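Local coordinates for beta-1,3-1,4-glucanase (PDB 5H4R), which probably hydrolyses mixed-linkage beta-1,3-1,4-glucans such as lichenan, as a family 5 glycoside hydrolase, and is captured here with cellotetraose bound, at residues Pro246-Ile256 with Phe307-Phe315. The protein carries 1 engineered substitution. Numbering follows the deposited sequence.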
loop_
_atom_site.group_PDB
_atom_site.type_symbol
_atom_site.label_atom_id
_atom_site.label_comp_id
_atom_site.label_asym_id
_atom_site.label_seq_id
_atom_site.Cartn_x
_atom_site.Cartn_y
_atom_site.Cartn_z
ATOM N N PRO A 246 1.063 -0.764 11.684
ATOM C CA PRO A 246 -0.036 -1.341 12.485
ATOM C C PRO A 246 -0.163 -0.682 13.851
ATOM O O PRO A 246 -1.283 -0.419 14.331
ATOM C CB PRO A 246 0.343 -2.821 12.605
ATOM C CG PRO A 246 1.405 -3.053 11.578
ATOM C CD PRO A 246 2.071 -1.757 11.297
ATOM N N GLU A 247 0.978 -0.384 14.488
ATOM C CA GLU A 247 0.961 0.142 15.840
ATOM C C GLU A 247 0.162 1.430 15.934
ATOM O O GLU A 247 -0.447 1.699 16.978
ATOM C CB GLU A 247 2.386 0.391 16.335
ATOM C CG GLU A 247 3.130 -0.880 16.685
ATOM C CD GLU A 247 3.659 -1.644 15.482
ATOM O OE1 GLU A 247 3.626 -1.148 14.341
ATOM O OE2 GLU A 247 4.128 -2.774 15.697
ATOM N N TYR A 248 0.148 2.240 14.879
ATOM C CA TYR A 248 -0.390 3.586 14.996
ATOM C C TYR A 248 -1.798 3.685 14.428
ATOM O O TYR A 248 -2.383 4.770 14.427
ATOM C CB TYR A 248 0.594 4.602 14.383
ATOM C CG TYR A 248 1.921 4.480 15.096
ATOM C CD1 TYR A 248 1.970 4.364 16.489
ATOM C CD2 TYR A 248 3.118 4.426 14.389
ATOM C CE1 TYR A 248 3.192 4.189 17.154
ATOM C CE2 TYR A 248 4.336 4.255 15.051
ATOM C CZ TYR A 248 4.354 4.129 16.421
ATOM O OH TYR A 248 5.557 3.945 17.070
ATOM N N VAL A 249 -2.391 2.555 14.028
ATOM C CA VAL A 249 -3.843 2.447 14.014
ATOM C C VAL A 249 -4.350 1.694 15.225
ATOM O O VAL A 249 -5.560 1.750 15.508
ATOM C CB VAL A 249 -4.380 1.790 12.724
ATOM C CG1 VAL A 249 -4.170 2.734 11.532
ATOM C CG2 VAL A 249 -3.746 0.439 12.489
ATOM N N LEU A 250 -3.465 1.017 15.972
ATOM C CA LEU A 250 -3.863 0.285 17.161
ATOM C C LEU A 250 -3.943 1.184 18.388
ATOM O O LEU A 250 -4.699 0.869 19.318
ATOM C CB LEU A 250 -2.901 -0.885 17.396
ATOM C CG LEU A 250 -3.009 -2.002 16.348
ATOM C CD1 LEU A 250 -1.834 -2.989 16.504
ATOM C CD2 LEU A 250 -4.340 -2.734 16.420
ATOM N N ILE A 251 -3.193 2.293 18.405
ATOM C CA ILE A 251 -3.289 3.237 19.508
ATOM C C ILE A 251 -4.705 3.795 19.610
ATOM O O ILE A 251 -5.418 3.954 18.604
ATOM C CB ILE A 251 -2.274 4.388 19.369
ATOM C CG1 ILE A 251 -2.437 5.101 18.034
ATOM C CG2 ILE A 251 -0.831 3.870 19.578
ATOM C CD1 ILE A 251 -1.538 6.357 17.873
ATOM N N ASP A 252 -5.093 4.139 20.845
ATOM C CA ASP A 252 -6.421 4.698 21.099
ATOM C C ASP A 252 -6.619 6.016 20.364
ATOM O O ASP A 252 -7.751 6.382 20.024
ATOM C CB ASP A 252 -6.623 4.921 22.600
ATOM C CG ASP A 252 -6.686 3.636 23.384
ATOM O OD1 ASP A 252 -6.900 2.557 22.781
ATOM O OD2 ASP A 252 -6.552 3.721 24.621
ATOM N N GLU A 253 -5.532 6.748 20.120
ATOM C CA GLU A 253 -5.629 8.075 19.544
ATOM C C GLU A 253 -5.965 8.066 18.056
ATOM O O GLU A 253 -6.324 9.124 17.531
ATOM C CB GLU A 253 -4.320 8.838 19.770
ATOM C CG GLU A 253 -4.111 9.256 21.221
ATOM C CD GLU A 253 -3.408 8.206 22.068
ATOM O OE1 GLU A 253 -3.222 7.059 21.612
ATOM O OE2 GLU A 253 -3.053 8.540 23.216
ATOM N N PHE A 254 -5.854 6.926 17.379
ATOM C CA PHE A 254 -6.219 6.850 15.973
ATOM C C PHE A 254 -7.735 6.917 15.848
ATOM O O PHE A 254 -8.463 6.284 16.618
ATOM C CB PHE A 254 -5.695 5.560 15.341
ATOM C CG PHE A 254 -6.153 5.373 13.930
ATOM C CD1 PHE A 254 -5.569 6.088 12.912
ATOM C CD2 PHE A 254 -7.186 4.504 13.627
ATOM C CE1 PHE A 254 -5.995 5.937 11.595
ATOM C CE2 PHE A 254 -7.631 4.377 12.321
ATOM C CZ PHE A 254 -7.048 5.088 11.316
ATOM N N LYS A 255 -8.220 7.703 14.879
ATOM C CA LYS A 255 -9.656 7.861 14.674
ATOM C C LYS A 255 -10.028 7.472 13.257
ATOM O O LYS A 255 -9.465 8.006 12.289
ATOM C CB LYS A 255 -10.097 9.299 14.943
ATOM C CG LYS A 255 -9.895 9.767 16.356
ATOM C CD LYS A 255 -10.326 11.221 16.483
ATOM C CE LYS A 255 -10.156 11.724 17.904
ATOM N NZ LYS A 255 -10.407 13.189 17.994
ATOM N N ILE A 256 -10.974 6.551 13.126
ATOM C CA ILE A 256 -11.557 6.308 11.801
ATOM C C ILE A 256 -12.390 7.524 11.418
ATOM O O ILE A 256 -13.240 7.956 12.222
ATOM C CB ILE A 256 -12.417 5.049 11.807
ATOM C CG1 ILE A 256 -11.600 3.810 12.165
ATOM C CG2 ILE A 256 -13.076 4.855 10.414
ATOM C CD1 ILE A 256 -12.452 2.578 12.381
ATOM N N PHE A 307 1.214 -8.626 14.957
ATOM C CA PHE A 307 0.488 -7.453 14.491
ATOM C C PHE A 307 -0.835 -7.859 13.847
ATOM O O PHE A 307 -1.826 -7.135 13.961
ATOM C CB PHE A 307 1.374 -6.595 13.551
ATOM C CG PHE A 307 1.334 -7.001 12.102
ATOM C CD1 PHE A 307 0.388 -6.465 11.219
ATOM C CD2 PHE A 307 2.271 -7.867 11.597
ATOM C CE1 PHE A 307 0.366 -6.841 9.904
ATOM C CE2 PHE A 307 2.248 -8.247 10.268
ATOM C CZ PHE A 307 1.297 -7.715 9.415
ATOM N N MET A 308 -0.888 -9.024 13.209
ATOM C CA MET A 308 -2.134 -9.452 12.590
ATOM C C MET A 308 -3.170 -9.790 13.650
ATOM O O MET A 308 -4.360 -9.465 13.496
ATOM C CB MET A 308 -1.866 -10.635 11.671
ATOM C CG MET A 308 -1.016 -10.288 10.471
ATOM S SD MET A 308 -1.021 -11.657 9.330
ATOM C CE MET A 308 0.003 -11.001 8.033
ATOM N N ASP A 309 -2.737 -10.415 14.748
ATOM C CA ASP A 309 -3.645 -10.667 15.858
ATOM C C ASP A 309 -4.235 -9.374 16.407
ATOM O O ASP A 309 -5.432 -9.305 16.710
ATOM C CB ASP A 309 -2.926 -11.397 16.989
ATOM C CG ASP A 309 -2.736 -12.878 16.720
ATOM O OD1 ASP A 309 -3.470 -13.459 15.878
ATOM O OD2 ASP A 309 -1.844 -13.464 17.385
ATOM N N LYS A 310 -3.409 -8.334 16.562
ATOM C CA LYS A 310 -3.920 -7.102 17.145
ATOM C C LYS A 310 -4.896 -6.411 16.197
ATOM O O LYS A 310 -5.899 -5.832 16.645
ATOM C CB LYS A 310 -2.768 -6.160 17.504
ATOM C CG LYS A 310 -1.783 -6.707 18.541
ATOM C CD LYS A 310 -2.397 -6.903 19.881
ATOM C CE LYS A 310 -2.795 -8.357 20.169
ATOM N NZ LYS A 310 -3.279 -8.530 21.595
ATOM N N LEU A 311 -4.612 -6.458 14.888
ATOM C CA LEU A 311 -5.513 -5.887 13.887
ATOM C C LEU A 311 -6.821 -6.665 13.805
ATOM O O LEU A 311 -7.897 -6.070 13.641
ATOM C CB LEU A 311 -4.828 -5.849 12.524
ATOM C CG LEU A 311 -3.680 -4.859 12.355
ATOM C CD1 LEU A 311 -3.046 -5.026 10.999
ATOM C CD2 LEU A 311 -4.124 -3.409 12.546
ATOM N N TYR A 312 -6.757 -7.994 13.900
ATOM C CA TYR A 312 -7.983 -8.779 13.968
ATOM C C TYR A 312 -8.803 -8.403 15.205
ATOM O O TYR A 312 -10.025 -8.215 15.121
ATOM C CB TYR A 312 -7.651 -10.270 13.954
ATOM C CG TYR A 312 -8.855 -11.136 14.149
ATOM C CD1 TYR A 312 -9.668 -11.466 13.081
ATOM C CD2 TYR A 312 -9.212 -11.589 15.414
ATOM C CE1 TYR A 312 -10.792 -12.248 13.257
ATOM C CE2 TYR A 312 -10.344 -12.367 15.611
ATOM C CZ TYR A 312 -11.133 -12.695 14.524
ATOM O OH TYR A 312 -12.256 -13.490 14.723
ATOM N N ASP A 313 -8.143 -8.228 16.359
ATOM C CA ASP A 313 -8.863 -7.915 17.588
ATOM C C ASP A 313 -9.567 -6.569 17.490
ATOM O O ASP A 313 -10.732 -6.428 17.888
ATOM C CB ASP A 313 -7.915 -7.891 18.789
ATOM C CG ASP A 313 -7.367 -9.251 19.156
ATOM O OD1 ASP A 313 -7.863 -10.276 18.646
ATOM O OD2 ASP A 313 -6.432 -9.282 19.994
ATOM N N LYS A 314 -8.863 -5.546 16.996
ATOM C CA LYS A 314 -9.412 -4.194 17.047
ATOM C C LYS A 314 -10.407 -3.938 15.922
ATOM O O LYS A 314 -11.408 -3.232 16.125
ATOM C CB LYS A 314 -8.287 -3.156 16.972
ATOM C CG LYS A 314 -8.806 -1.743 17.154
ATOM C CD LYS A 314 -7.697 -0.697 17.361
ATOM C CE LYS A 314 -8.307 0.672 17.565
ATOM N NZ LYS A 314 -7.288 1.739 17.781
ATOM N N PHE A 315 -10.145 -4.489 14.735
ATOM C CA PHE A 315 -10.901 -4.122 13.542
ATOM C C PHE A 315 -11.668 -5.297 12.947
ATOM O O PHE A 315 -12.894 -5.261 12.941
ATOM C CB PHE A 315 -9.971 -3.513 12.501
ATOM C CG PHE A 315 -9.280 -2.259 12.962
ATOM C CD1 PHE A 315 -10.010 -1.136 13.294
ATOM C CD2 PHE A 315 -7.904 -2.204 13.041
ATOM C CE1 PHE A 315 -9.378 0.049 13.702
ATOM C CE2 PHE A 315 -7.281 -1.031 13.467
ATOM C CZ PHE A 315 -8.024 0.079 13.797
HETATM O O HOH W 1 -7.667 1.228 20.677
HETATM O O HOH W 2 -8.920 3.975 17.864
#
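K314 reaches from helix 298-316 to the end of the short helix 247-250, a worked example of a lysine collecting carbonyl oxygens where a helix runs out. Its CG lies anti to the backbone N (chi1 -175°) and the chain beyond is fully extended, which carries the ammonium across to V249 O at 2.9 Å from NZ. That bond meets the carbonyl at 140°, with the donor tilted 20° from its plane; a weaker one goes to L250 O. I251 O stands equally near, but at a poor angle. On the solvent side the grip passes through water: one molecule joins NZ to OD1 of D252, another joins it to F254 O, so water ties D252 and F254 of the turn 251-254 to the ammonium.

The apolar part is closely packed. The L250 tip lies across the K310 backbone, and its CD1 comes unusually close, 3.5 Å, to K310 CB. V249 CG2 rests 3.9 Å from L311 CD2; the V249 and F315 side chains cross at about a right angle, while V249 O approaches the edge of the F315 ring, 3.4 Å from F315 CZ. Farther along, P246 CG meets F307 CD1 at 3.6 Å. A methionine in place of K314 would probably leave the V249 and L250 carbonyls without their charged donor and both waters without their link.

V249 and L311 also touch strand 267-272, and F315 touches strand 322-327; the contact thus joins the segment after strand 237-240 to the helix after strand 267-272, neighbouring beta-alpha units packed around the parallel barrel of a TIM-barrel glycosidase.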